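Local coordinates for protein IWS1 (PDB 2XPP) that probably acts in the nucleus as a transcription factor that helps regulate RNA polymerase II transcription, perhaps at steps during and after TBP recruitment, at residues A[11-16]-A[46-51]; A[18-23]-A[35-40]; A[39-44]-A[67-72]; A[77-82]-A[111-116]. All blocks are in the same frame, centred on the assembly; numbering follows the deposited sequence.

Contact 1. Residues A[11-16]-A[46-51]; sequences RSLKKR and DILMSK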
loop_
_atom_site.group_PDB
_atom_site.type_symbol
_atom_site.label_atom_id
_atom_site.label_comp_id
_atom_site.label_asym_id
_atom_site.label_seq_id
_atom_site.Cartn_x
_atom_site.Cartn_y
_atom_site.Cartn_z
ATOM N N ARG A 11 7.971 -7.612 -13.165
ATOM C CA ARG A 11 6.755 -8.414 -13.391
ATOM C C ARG A 11 6.750 -9.693 -12.551
ATOM O O ARG A 11 5.711 -10.063 -12.007
ATOM C CB ARG A 11 6.578 -8.728 -14.874
ATOM C CG ARG A 11 6.187 -7.477 -15.648
ATOM C CD ARG A 11 6.131 -7.621 -17.178
ATOM N NE ARG A 11 5.842 -6.288 -17.740
ATOM C CZ ARG A 11 6.142 -5.863 -18.964
ATOM N NH1 ARG A 11 6.794 -6.654 -19.817
ATOM N NH2 ARG A 11 5.823 -4.613 -19.336
ATOM N N SER A 12 7.905 -10.347 -12.431
ATOM C CA SER A 12 8.060 -11.519 -11.531
ATOM C C SER A 12 7.752 -11.219 -10.039
ATOM O O SER A 12 7.013 -11.970 -9.382
ATOM C CB SER A 12 9.459 -12.136 -11.708
ATOM O OG SER A 12 9.727 -13.100 -10.692
ATOM N N LEU A 13 8.314 -10.128 -9.528
ATOM C CA LEU A 13 8.043 -9.709 -8.153
ATOM C C LEU A 13 6.566 -9.390 -7.952
ATOM O O LEU A 13 5.983 -9.828 -6.967
ATOM C CB LEU A 13 8.933 -8.531 -7.760
ATOM C CG LEU A 13 8.902 -8.196 -6.264
ATOM C CD1 LEU A 13 9.336 -9.390 -5.442
ATOM C CD2 LEU A 13 9.800 -6.979 -5.965
ATOM N N LYS A 14 5.958 -8.691 -8.927
ATOM C CA LYS A 14 4.533 -8.362 -8.903
ATOM C C LYS A 14 3.712 -9.658 -8.792
ATOM O O LYS A 14 2.848 -9.772 -7.915
ATOM C CB LYS A 14 4.162 -7.593 -10.168
ATOM C CG LYS A 14 2.683 -7.073 -10.161
ATOM C CD LYS A 14 2.321 -6.381 -11.478
ATOM C CE LYS A 14 0.837 -5.961 -11.485
ATOM N NZ LYS A 14 0.718 -4.658 -10.747
ATOM N N LYS A 15 4.016 -10.647 -9.632
ATOM C CA LYS A 15 3.276 -11.914 -9.614
ATOM C C LYS A 15 3.479 -12.653 -8.285
ATOM O O LYS A 15 2.525 -13.261 -7.743
ATOM C CB LYS A 15 3.705 -12.787 -10.802
ATOM C CG LYS A 15 3.054 -14.187 -10.815
ATOM C CD LYS A 15 3.548 -15.042 -11.985
ATOM C CE LYS A 15 2.581 -16.183 -12.320
ATOM N NZ LYS A 15 1.881 -16.702 -11.111
ATOM N N ARG A 16 4.690 -12.580 -7.747
ATOM C CA ARG A 16 4.956 -13.221 -6.468
ATOM C C ARG A 16 4.085 -12.621 -5.353
ATOM O O ARG A 16 3.482 -13.361 -4.541
ATOM C CB ARG A 16 6.417 -13.091 -6.101
ATOM C CG ARG A 16 6.794 -13.882 -4.871
ATOM C CD ARG A 16 8.303 -13.801 -4.647
ATOM N NE ARG A 16 8.615 -14.341 -3.332
ATOM C CZ ARG A 16 9.776 -14.187 -2.710
ATOM N NH1 ARG A 16 10.777 -13.506 -3.297
ATOM N NH2 ARG A 16 9.931 -14.728 -1.504
ATOM N N ASP A 46 12.862 -5.884 1.009
ATOM C CA ASP A 46 14.236 -5.590 0.610
ATOM C C ASP A 46 14.343 -5.371 -0.897
ATOM O O ASP A 46 14.999 -4.425 -1.333
ATOM C CB ASP A 46 15.191 -6.686 1.064
ATOM C CG ASP A 46 15.526 -6.586 2.553
ATOM O OD1 ASP A 46 14.957 -5.713 3.262
ATOM O OD2 ASP A 46 16.350 -7.388 3.017
ATOM N N ILE A 47 13.697 -6.221 -1.695
ATOM C CA ILE A 47 13.681 -6.030 -3.145
ATOM C C ILE A 47 12.924 -4.764 -3.565
ATOM O O ILE A 47 13.382 -4.032 -4.451
ATOM C CB ILE A 47 13.103 -7.253 -3.880
ATOM C CG1 ILE A 47 13.921 -8.497 -3.524
ATOM C CG2 ILE A 47 13.006 -6.994 -5.388
ATOM C CD1 ILE A 47 13.247 -9.802 -3.906
ATOM N N LEU A 48 11.785 -4.511 -2.938
ATOM C CA LEU A 48 10.986 -3.333 -3.244
ATOM C C LEU A 48 11.745 -2.051 -2.973
ATOM O O LEU A 48 11.365 -0.989 -3.501
ATOM C CB LEU A 48 9.703 -3.336 -2.432
ATOM C CG LEU A 48 8.664 -4.395 -2.782
ATOM C CD1 LEU A 48 7.574 -4.286 -1.738
ATOM C CD2 LEU A 48 8.091 -4.161 -4.201
ATOM N N MET A 49 12.794 -2.146 -2.160
ATOM C CA MET A 49 13.635 -0.966 -1.839
ATOM C C MET A 49 14.712 -0.646 -2.896
ATOM O O MET A 49 15.407 0.363 -2.774
ATOM C CB MET A 49 14.365 -1.143 -0.478
ATOM C CG MET A 49 13.469 -1.390 0.726
ATOM S SD MET A 49 12.902 0.155 1.382
ATOM C CE MET A 49 12.365 -0.353 2.977
ATOM N N SER A 50 14.913 -1.534 -3.867
ATOM C CA SER A 50 15.983 -1.382 -4.858
ATOM C C SER A 50 15.773 -0.107 -5.639
ATOM O O SER A 50 14.745 0.081 -6.250
ATOM C CB SER A 50 15.968 -2.561 -5.862
ATOM O OG SER A 50 16.813 -2.257 -6.958
ATOM N N LYS A 51 16.739 0.793 -5.611
ATOM C CA LYS A 51 16.622 2.021 -6.402
ATOM C C LYS A 51 16.662 1.724 -7.904
ATOM O O LYS A 51 16.001 2.416 -8.681
ATOM C CB LYS A 51 17.723 3.025 -6.028
ATOM C CG LYS A 51 17.607 3.552 -4.566
ATOM C CD LYS A 51 16.242 4.154 -4.254
ATOM C CE LYS A 51 16.286 4.968 -2.982
ATOM N NZ LYS A 51 14.897 5.200 -2.521
#
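Leu13 of helix 5-30 reaches across to Ile47 and Leu48 near the end of helix 36-48, and one methyl does the work. CD2 of Leu13 presses on Ile47 CG2 at 3.3 Å, tighter than an ordinary methyl contact, and also meets Leu48 CD2 at 3.7 Å. The leucine lies oblique to both partners, and its CD2 methyl touches each. With CG anti to the backbone N (chi1 -169°), Leu13 is extended toward helix 36-48; Ile47 meets it with its short CG2 branch. The long branch of Ile47 turns to Arg16, whose NH1 lies a loose 4.5 Å from Ile47 CD1. That guanidinium is held by residues earlier in helix 36-48, through a salt bridge to Glu43 and a hydrogen bond to Asn40. No hydrogen bond joins the two segments. Behind the contact, Leu48 packs on Ile62 of helix 62-70 and on Val90 of helix 81-92, while Ile47 leans on Leu53 in the following loop.

Contact 2. Residues A[18-23]-A[35-40]; sequences QDILKK and TGKIEN
Segment 18-23 of helix 5-30 and the start of helix 36-48 (residues 36-40) run roughly antiparallel, at 140° between their directions, with axes 9.4 Å apart at closest approach. Ile20 and Gly36 mark the near point, their CA atoms 5.5 Å apart. Since Gly36 has no side chain, Ile20 can lay its CG2 methyl directly on the backbone, 3.4 Å from Gly36 C and against the Lys37 N that follows. The two helices form a helical hairpin, the N-terminal pair of this all-helical domain, and the contact involves the start of its second helix. Asp24 of helix 5-30 ties down that start: it accepts from Gly36 N and makes a salt bridge with the bent Lys37 side chain, whose CG touches Ile20 CG2 at 3.9 Å. The longer branch of Ile20 goes the other way along helix 36-48, where CD1 sits 3.8 Å from Asn40 CG, the two side chains lying aslant. Asn40 ND2 bonds back to Gly36 O over 2.8 Å, nearly straight at 168°, with the acceptor lying in the amide plane. This bond and one from Arg16 to OD1 fix the rotation of the amide beside the isoleucine methyl. Leu21 packs on Trp69 of helix 62-70.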
loop_
_atom_site.group_PDB
_atom_site.type_symbol
_atom_site.label_atom_id
_atom_site.label_comp_id
_atom_site.label_asym_id
_atom_site.label_seq_id
_atom_site.Cartn_x
_atom_site.Cartn_y
_atom_site.Cartn_z
ATOM N N GLN A 18 1.275 -10.979 -5.758
ATOM C CA GLN A 18 -0.112 -11.341 -6.048
ATOM C C GLN A 18 -0.438 -12.742 -5.545
ATOM O O GLN A 18 -1.503 -12.967 -4.970
ATOM C CB GLN A 18 -0.385 -11.320 -7.564
ATOM C CG GLN A 18 -0.509 -9.914 -8.144
ATOM C CD GLN A 18 -0.646 -9.932 -9.661
ATOM O OE1 GLN A 18 -0.520 -10.999 -10.291
ATOM N NE2 GLN A 18 -0.889 -8.767 -10.258
ATOM N N ASP A 19 0.455 -13.679 -5.821
ATOM C CA ASP A 19 0.197 -15.071 -5.474
ATOM C C ASP A 19 0.117 -15.229 -3.947
ATOM O O ASP A 19 -0.764 -15.960 -3.427
ATOM C CB ASP A 19 1.258 -15.991 -6.094
ATOM C CG ASP A 19 1.105 -16.110 -7.618
ATOM O OD1 ASP A 19 0.049 -15.697 -8.148
ATOM O OD2 ASP A 19 2.055 -16.606 -8.264
ATOM N N ILE A 20 1.018 -14.548 -3.245
ATOM C CA ILE A 20 1.033 -14.648 -1.770
ATOM C C ILE A 20 -0.255 -14.057 -1.198
ATOM O O ILE A 20 -0.874 -14.625 -0.268
ATOM C CB ILE A 20 2.265 -13.948 -1.192
ATOM C CG1 ILE A 20 3.528 -14.743 -1.536
ATOM C CG2 ILE A 20 2.090 -13.727 0.349
ATOM C CD1 ILE A 20 4.834 -13.904 -1.376
ATOM N N LEU A 21 -0.671 -12.914 -1.732
ATOM C CA LEU A 21 -1.881 -12.260 -1.237
ATOM C C LEU A 21 -3.074 -13.181 -1.468
ATOM O O LEU A 21 -3.868 -13.370 -0.532
ATOM C CB LEU A 21 -2.074 -10.874 -1.900
ATOM C CG LEU A 21 -3.353 -10.118 -1.543
ATOM C CD1 LEU A 21 -3.375 -9.792 -0.056
ATOM C CD2 LEU A 21 -3.335 -8.874 -2.344
ATOM N N LYS A 22 -3.231 -13.718 -2.697
ATOM C CA LYS A 22 -4.393 -14.570 -3.017
ATOM C C LYS A 22 -4.466 -15.782 -2.106
ATOM O O LYS A 22 -5.572 -16.150 -1.659
ATOM C CB LYS A 22 -4.339 -15.018 -4.500
ATOM C CG LYS A 22 -4.630 -13.795 -5.401
ATOM C CD LYS A 22 -4.509 -14.108 -6.911
ATOM C CE LYS A 22 -4.703 -12.829 -7.749
ATOM N NZ LYS A 22 -4.951 -13.183 -9.214
ATOM N N LYS A 23 -3.296 -16.383 -1.843
ATOM C CA LYS A 23 -3.219 -17.625 -1.011
ATOM C C LYS A 23 -3.572 -17.312 0.438
ATOM O O LYS A 23 -4.284 -18.116 1.075
ATOM C CB LYS A 23 -1.841 -18.251 -1.087
ATOM C CG LYS A 23 -1.741 -19.752 -0.622
ATOM C CD LYS A 23 -0.522 -20.409 -1.323
ATOM C CE LYS A 23 -0.622 -20.223 -2.887
ATOM N NZ LYS A 23 0.649 -19.909 -3.698
ATOM N N THR A 35 -0.036 -17.323 6.523
ATOM C CA THR A 35 1.294 -16.849 6.960
ATOM C C THR A 35 2.224 -16.454 5.788
ATOM O O THR A 35 3.410 -16.183 6.010
ATOM C CB THR A 35 2.010 -17.933 7.785
ATOM O OG1 THR A 35 2.207 -19.118 6.991
ATOM C CG2 THR A 35 1.163 -18.346 9.028
ATOM N N GLY A 36 1.695 -16.418 4.555
ATOM C CA GLY A 36 2.534 -16.097 3.371
ATOM C C GLY A 36 3.132 -14.701 3.410
ATOM O O GLY A 36 4.347 -14.520 3.124
ATOM N N LYS A 37 2.326 -13.718 3.807
ATOM C CA LYS A 37 2.836 -12.346 3.866
ATOM C C LYS A 37 3.911 -12.226 4.904
ATOM O O LYS A 37 4.996 -11.657 4.661
ATOM C CB LYS A 37 1.719 -11.326 4.173
ATOM C CG LYS A 37 0.745 -11.156 3.009
ATOM C CD LYS A 37 -0.343 -10.094 3.314
ATOM C CE LYS A 37 -1.117 -10.409 4.589
ATOM N NZ LYS A 37 -1.825 -11.706 4.473
ATOM N N ILE A 38 3.624 -12.754 6.077
ATOM C CA ILE A 38 4.620 -12.602 7.150
ATOM C C ILE A 38 5.922 -13.344 6.861
ATOM O O ILE A 38 6.995 -12.860 7.243
ATOM C CB ILE A 38 3.976 -12.926 8.532
ATOM C CG1 ILE A 38 4.892 -12.480 9.676
ATOM C CG2 ILE A 38 3.660 -14.374 8.682
ATOM C CD1 ILE A 38 4.932 -10.974 9.848
ATOM N N GLU A 39 5.843 -14.502 6.200
ATOM C CA GLU A 39 7.030 -15.322 5.934
ATOM C C GLU A 39 7.901 -14.707 4.817
ATOM O O GLU A 39 9.085 -15.052 4.671
ATOM C CB GLU A 39 6.651 -16.774 5.607
ATOM C CG GLU A 39 6.102 -17.519 6.843
ATOM C CD GLU A 39 5.412 -18.861 6.531
ATOM O OE1 GLU A 39 5.235 -19.185 5.338
ATOM O OE2 GLU A 39 5.049 -19.599 7.498
ATOM N N ASN A 40 7.312 -13.799 4.040
ATOM C CA ASN A 40 7.993 -13.280 2.849
ATOM C C ASN A 40 8.249 -11.780 2.887
ATOM O O ASN A 40 8.963 -11.258 2.022
ATOM C CB ASN A 40 7.183 -13.627 1.598
ATOM C CG ASN A 40 7.261 -15.089 1.256
ATOM O OD1 ASN A 40 8.245 -15.542 0.661
ATOM N ND2 ASN A 40 6.265 -15.860 1.665
#

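Contact 3. Residues A[39-44]-A[67-72]; sequences ENVEEI and KGWLEP
This is a buried apolar contact near the centre of the chain, in which Trp69 of helix 62-70 pushes the benzene end of its indole against helix 36-48. Ile44 meets that end from helix 36-48, its CD1 3.8 Å from Trp69 CH2 and only slightly farther from CZ2; the isoleucine chain crosses the indole at about a right angle. Val41 approaches at the ring edge, near the indole plane, with CB 4.0 Å from Trp69 CZ3. Asn40 adds a looser touch to the same rim through its CB, 4.4 Å from Trp69 CH2. The Trp69 side chain leaves its helix with CG anti to the carbonyl carbon (chi1 -81°), which carries the ring out toward these residues. In this helical bundle, whose family is that of the TFIIS N-terminal domain, the tryptophan stands where four helices meet: its NE1 donates to Met17 O of helix 5-30, while Ile20 of that helix packs on the ring too. Leu87 of helix 81-92 touches Trp69 as well.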
loop_
_atom_site.group_PDB
_atom_site.type_symbol
_atom_site.label_atom_id
_atom_site.label_comp_id
_atom_site.label_asym_id
_atom_site.label_seq_id
_atom_site.Cartn_x
_atom_site.Cartn_y
_atom_site.Cartn_z
ATOM N N GLU A 39 5.843 -14.502 6.200
ATOM C CA GLU A 39 7.030 -15.322 5.934
ATOM C C GLU A 39 7.901 -14.707 4.817
ATOM O O GLU A 39 9.085 -15.052 4.671
ATOM C CB GLU A 39 6.651 -16.774 5.607
ATOM C CG GLU A 39 6.102 -17.519 6.843
ATOM C CD GLU A 39 5.412 -18.861 6.531
ATOM O OE1 GLU A 39 5.235 -19.185 5.338
ATOM O OE2 GLU A 39 5.049 -19.599 7.498
ATOM N N ASN A 40 7.312 -13.799 4.040
ATOM C CA ASN A 40 7.993 -13.280 2.849
ATOM C C ASN A 40 8.249 -11.780 2.887
ATOM O O ASN A 40 8.963 -11.258 2.022
ATOM C CB ASN A 40 7.183 -13.627 1.598
ATOM C CG ASN A 40 7.261 -15.089 1.256
ATOM O OD1 ASN A 40 8.245 -15.542 0.661
ATOM N ND2 ASN A 40 6.265 -15.860 1.665
ATOM N N VAL A 41 7.631 -11.080 3.830
ATOM C CA VAL A 41 7.673 -9.618 3.815
ATOM C C VAL A 41 9.105 -9.057 3.887
ATOM O O VAL A 41 9.384 -8.037 3.223
ATOM C CB VAL A 41 6.757 -8.929 4.885
ATOM C CG1 VAL A 41 7.200 -9.202 6.328
ATOM C CG2 VAL A 41 6.651 -7.436 4.613
ATOM N N GLU A 42 9.971 -9.670 4.688
ATOM C CA GLU A 42 11.342 -9.115 4.849
ATOM C C GLU A 42 12.104 -9.203 3.533
ATOM O O GLU A 42 12.676 -8.201 3.065
ATOM C CB GLU A 42 12.086 -9.794 5.990
ATOM C CG GLU A 42 11.617 -9.284 7.357
ATOM C CD GLU A 42 12.412 -9.865 8.574
ATOM O OE1 GLU A 42 13.194 -10.853 8.423
ATOM O OE2 GLU A 42 12.245 -9.322 9.701
ATOM N N GLU A 43 12.022 -10.354 2.896
ATOM C CA GLU A 43 12.676 -10.546 1.598
ATOM C C GLU A 43 12.116 -9.660 0.508
ATOM O O GLU A 43 12.877 -8.985 -0.206
ATOM C CB GLU A 43 12.553 -11.988 1.127
ATOM C CG GLU A 43 13.349 -12.242 -0.143
ATOM C CD GLU A 43 13.051 -13.586 -0.793
ATOM O OE1 GLU A 43 12.573 -14.523 -0.100
ATOM O OE2 GLU A 43 13.324 -13.695 -2.007
ATOM N N ILE A 44 10.790 -9.680 0.363
ATOM C CA ILE A 44 10.144 -8.891 -0.679
ATOM C C ILE A 44 10.366 -7.388 -0.451
ATOM O O ILE A 44 10.606 -6.640 -1.406
ATOM C CB ILE A 44 8.660 -9.275 -0.828
ATOM C CG1 ILE A 44 8.574 -10.677 -1.463
ATOM C CG2 ILE A 44 7.870 -8.203 -1.672
ATOM C CD1 ILE A 44 7.196 -11.247 -1.541
ATOM N N LYS A 67 -0.722 -2.044 -1.829
ATOM C CA LYS A 67 -2.070 -1.743 -1.313
ATOM C C LYS A 67 -2.784 -3.022 -0.846
ATOM O O LYS A 67 -3.313 -3.066 0.258
ATOM C CB LYS A 67 -2.905 -1.104 -2.400
ATOM C CG LYS A 67 -4.377 -0.810 -1.993
ATOM C CD LYS A 67 -5.117 -0.215 -3.183
ATOM C CE LYS A 67 -6.485 0.227 -2.782
ATOM N NZ LYS A 67 -7.242 0.519 -4.063
ATOM N N GLY A 68 -2.822 -4.029 -1.713
ATOM C CA GLY A 68 -3.453 -5.329 -1.354
ATOM C C GLY A 68 -2.911 -5.937 -0.081
ATOM O O GLY A 68 -3.681 -6.463 0.762
ATOM N N TRP A 69 -1.601 -5.962 0.040
ATOM C CA TRP A 69 -0.957 -6.497 1.260
ATOM C C TRP A 69 -1.304 -5.693 2.526
ATOM O O TRP A 69 -1.291 -6.252 3.652
ATOM C CB TRP A 69 0.555 -6.547 1.088
ATOM C CG TRP A 69 1.106 -7.743 0.305
ATOM C CD1 TRP A 69 0.673 -8.259 -0.891
ATOM C CD2 TRP A 69 2.252 -8.515 0.683
ATOM N NE1 TRP A 69 1.471 -9.333 -1.256
ATOM C CE2 TRP A 69 2.449 -9.496 -0.311
ATOM C CE3 TRP A 69 3.112 -8.487 1.798
ATOM C CZ2 TRP A 69 3.502 -10.439 -0.241
ATOM C CZ3 TRP A 69 4.139 -9.416 1.876
ATOM C CH2 TRP A 69 4.312 -10.385 0.857
ATOM N N LEU A 70 -1.589 -4.403 2.376
ATOM C CA LEU A 70 -1.953 -3.544 3.548
ATOM C C LEU A 70 -3.448 -3.592 3.877
ATOM O O LEU A 70 -3.890 -3.172 4.960
ATOM C CB LEU A 70 -1.587 -2.100 3.206
ATOM C CG LEU A 70 -0.055 -1.816 3.186
ATOM C CD1 LEU A 70 0.158 -0.391 2.632
ATOM C CD2 LEU A 70 0.558 -1.920 4.613
ATOM N N GLU A 71 -4.230 -4.059 2.924
ATOM C CA GLU A 71 -5.703 -4.084 3.077
ATOM C C GLU A 71 -6.196 -5.121 4.088
ATOM O O GLU A 71 -5.434 -6.106 4.406
ATOM C CB GLU A 71 -6.359 -4.290 1.723
ATOM C CG GLU A 71 -6.388 -2.998 0.929
ATOM C CD GLU A 71 -7.068 -3.178 -0.425
ATOM O OE1 GLU A 71 -6.886 -4.244 -1.075
ATOM O OE2 GLU A 71 -7.860 -2.292 -0.833
ATOM N N PRO A 72 -7.414 -4.919 4.626
ATOM C CA PRO A 72 -7.926 -5.952 5.556
ATOM C C PRO A 72 -8.049 -7.313 4.869
ATOM O O PRO A 72 -8.282 -7.399 3.657
ATOM C CB PRO A 72 -9.333 -5.469 5.914
ATOM C CG PRO A 72 -9.331 -3.996 5.520
ATOM C CD PRO A 72 -8.404 -3.848 4.386
#

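Contact 4. Residues A[77-82]-A[111-116]; sequences SMPNIK and YFYSIN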
loop_
_atom_site.group_PDB
_atom_site.type_symbol
_atom_site.label_atom_id
_atom_site.label_comp_id
_atom_site.label_asym_id
_atom_site.label_seq_id
_atom_site.Cartn_x
_atom_site.Cartn_y
_atom_site.Cartn_z
ATOM N N SER A 77 -10.094 -8.622 9.608
ATOM C CA SER A 77 -8.878 -8.451 10.409
ATOM C C SER A 77 -7.766 -7.729 9.631
ATOM O O SER A 77 -7.789 -7.684 8.416
ATOM C CB SER A 77 -8.343 -9.790 10.925
ATOM O OG SER A 77 -7.940 -10.622 9.859
ATOM N N MET A 78 -6.799 -7.154 10.341
ATOM C CA MET A 78 -5.692 -6.477 9.635
ATOM C C MET A 78 -4.458 -7.382 9.579
ATOM O O MET A 78 -4.245 -8.200 10.488
ATOM C CB MET A 78 -5.344 -5.145 10.313
ATOM C CG MET A 78 -6.497 -4.140 10.328
ATOM S SD MET A 78 -7.096 -3.643 8.710
ATOM C CE MET A 78 -5.745 -2.605 8.091
ATOM N N PRO A 79 -3.601 -7.171 8.560
ATOM C CA PRO A 79 -2.351 -7.937 8.540
ATOM C C PRO A 79 -1.479 -7.652 9.733
ATOM O O PRO A 79 -1.596 -6.568 10.348
ATOM C CB PRO A 79 -1.634 -7.439 7.282
ATOM C CG PRO A 79 -2.480 -6.409 6.686
ATOM C CD PRO A 79 -3.744 -6.242 7.423
ATOM N N ASN A 80 -0.625 -8.630 10.063
ATOM C CA ASN A 80 0.324 -8.525 11.161
ATOM C C ASN A 80 1.074 -7.192 11.115
ATOM O O ASN A 80 1.427 -6.711 10.020
ATOM C CB ASN A 80 1.333 -9.680 11.056
ATOM C CG ASN A 80 2.214 -9.770 12.214
ATOM O OD1 ASN A 80 3.043 -8.884 12.477
ATOM N ND2 ASN A 80 2.071 -10.884 12.983
ATOM N N ILE A 81 1.243 -6.582 12.288
ATOM C CA ILE A 81 1.813 -5.211 12.357
ATOM C C ILE A 81 3.226 -5.173 11.702
ATOM O O ILE A 81 3.701 -4.098 11.246
ATOM C CB ILE A 81 1.821 -4.685 13.835
ATOM C CG1 ILE A 81 1.968 -3.138 13.835
ATOM C CG2 ILE A 81 2.884 -5.383 14.667
ATOM C CD1 ILE A 81 1.896 -2.517 15.169
ATOM N N LYS A 82 3.911 -6.315 11.659
ATOM C CA LYS A 82 5.258 -6.296 11.023
ATOM C C LYS A 82 5.136 -5.974 9.530
ATOM O O LYS A 82 5.966 -5.230 8.959
ATOM C CB LYS A 82 5.983 -7.606 11.262
ATOM C CG LYS A 82 7.245 -7.761 10.401
ATOM C CD LYS A 82 8.077 -8.910 10.921
ATOM C CE LYS A 82 8.980 -9.506 9.851
ATOM N NZ LYS A 82 8.392 -10.790 9.266
ATOM N N TYR A 111 -4.424 6.296 4.033
ATOM C CA TYR A 111 -5.278 7.232 4.715
ATOM C C TYR A 111 -6.003 6.518 5.869
ATOM O O TYR A 111 -6.077 7.047 7.001
ATOM C CB TYR A 111 -6.235 7.962 3.759
ATOM C CG TYR A 111 -7.020 8.995 4.529
ATOM C CD1 TYR A 111 -6.446 10.232 4.859
ATOM C CD2 TYR A 111 -8.288 8.683 5.036
ATOM C CE1 TYR A 111 -7.141 11.165 5.616
ATOM C CE2 TYR A 111 -8.994 9.606 5.804
ATOM C CZ TYR A 111 -8.417 10.846 6.074
ATOM O OH TYR A 111 -9.128 11.771 6.818
ATOM N N PHE A 112 -6.514 5.302 5.594
ATOM C CA PHE A 112 -7.190 4.582 6.651
ATOM C C PHE A 112 -6.249 4.293 7.838
ATOM O O PHE A 112 -6.639 4.438 9.007
ATOM C CB PHE A 112 -7.821 3.285 6.125
ATOM C CG PHE A 112 -8.442 2.469 7.231
ATOM C CD1 PHE A 112 -9.569 2.946 7.933
ATOM C CD2 PHE A 112 -7.862 1.285 7.596
ATOM C CE1 PHE A 112 -10.128 2.183 9.003
ATOM C CE2 PHE A 112 -8.392 0.527 8.653
ATOM C CZ PHE A 112 -9.500 0.978 9.350
ATOM N N TYR A 113 -5.004 3.929 7.546
ATOM C CA TYR A 113 -4.056 3.648 8.607
ATOM C C TYR A 113 -3.886 4.883 9.474
ATOM O O TYR A 113 -3.734 4.744 10.697
ATOM C CB TYR A 113 -2.709 3.233 8.046
ATOM C CG TYR A 113 -2.601 1.756 7.673
ATOM C CD1 TYR A 113 -1.406 1.063 7.926
ATOM C CD2 TYR A 113 -3.662 1.055 7.059
ATOM C CE1 TYR A 113 -1.263 -0.310 7.578
ATOM C CE2 TYR A 113 -3.523 -0.331 6.726
ATOM C CZ TYR A 113 -2.326 -0.983 7.005
ATOM O OH TYR A 113 -2.132 -2.311 6.696
ATOM N N SER A 114 -3.899 6.064 8.850
ATOM C CA SER A 114 -3.658 7.324 9.570
ATOM C C SER A 114 -4.802 7.682 10.521
ATOM O O SER A 114 -4.616 8.508 11.426
ATOM C CB SER A 114 -3.364 8.487 8.607
ATOM O OG SER A 114 -4.523 9.003 7.918
ATOM N N ILE A 115 -5.971 7.065 10.329
ATOM C CA ILE A 115 -7.154 7.425 11.140
ATOM C C ILE A 115 -7.732 6.265 11.945
ATOM O O ILE A 115 -8.660 6.454 12.757
ATOM C CB ILE A 115 -8.250 8.101 10.288
ATOM C CG1 ILE A 115 -8.794 7.139 9.221
ATOM C CG2 ILE A 115 -7.724 9.395 9.644
ATOM C CD1 ILE A 115 -10.162 7.531 8.689
ATOM N N ASN A 116 -7.180 5.074 11.754
ATOM C CA ASN A 116 -7.717 3.856 12.376
ATOM C C ASN A 116 -7.492 3.871 13.892
ATOM O O ASN A 116 -6.350 3.834 14.327
ATOM C CB ASN A 116 -7.059 2.631 11.729
ATOM C CG ASN A 116 -7.487 1.319 12.357
ATOM O OD1 ASN A 116 -8.329 1.290 13.279
ATOM N ND2 ASN A 116 -6.918 0.232 11.874
#
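Met78 and Tyr113 make the main apolar contact: the terminal CE methyl of Met78 lies 3.5 Å from Tyr113 CE2, coming at the ring obliquely. The methionine and tyrosine side chains slide past each other in opposite directions, and the methyl is also near Tyr113 CZ and OH. Bends at chi2 and chi3 (-61° and -71°) fold the Met78 chain and swing its methyl round to a second ring. There CE reaches the edge of Phe112, 4.1 Å from Phe112 CE2 and close to the ring plane. Asn116 CB covers one face of Phe112, 3.8 Å above the plane toward its rim. Pro79 adds a light touch, with CG 4.1 Å from Tyr113 OH.

Hydrogen bonding acts inside each segment or reaches outside it. Tyr113 OH is hydrogen-bonded to Leu70 O at the end of helix 62-70. Asn80 is the N-cap of helix 81-92: its OD1 accepts from Lys82 N at 2.8 Å, in the carbonyl plane and on a lone pair. In helix 106-115, Ser114 OG donates to Tyr111 O at 2.7 Å, a bond back to its own helix.

The lead-in to helix 81-92 is thus packed against the final turns of helix 106-115. Arg84 and Leu88 of helix 81-92 touch Tyr113, and Val123 and Ala127 of helix 121-138 pack on the same tyrosine.

Contacts 1 and 2 both join helix 5-30 to helix 36-48, with centres about 14 Å apart; contact 2 is nearer the turn between the helices. Contact 3 lies about 7 Å from contact 2, centre to centre, shares Glu39 and Asn40 with it, and brings in helix 62-70. Along the chain its segments alternate with those of contact 1. Contact 4 comes last, its centre about 12 Å from that of contact 3 and about 22 Å from that of contact 1, on the opposite side of the chain's centre from contact 1. Contacts 3 and 4 touch through the end of helix 62-70, where Trp69 O packs against Pro79. The N-terminal hairpin is thereby joined through helix 62-70 to the later helices, giving one continuous bundle.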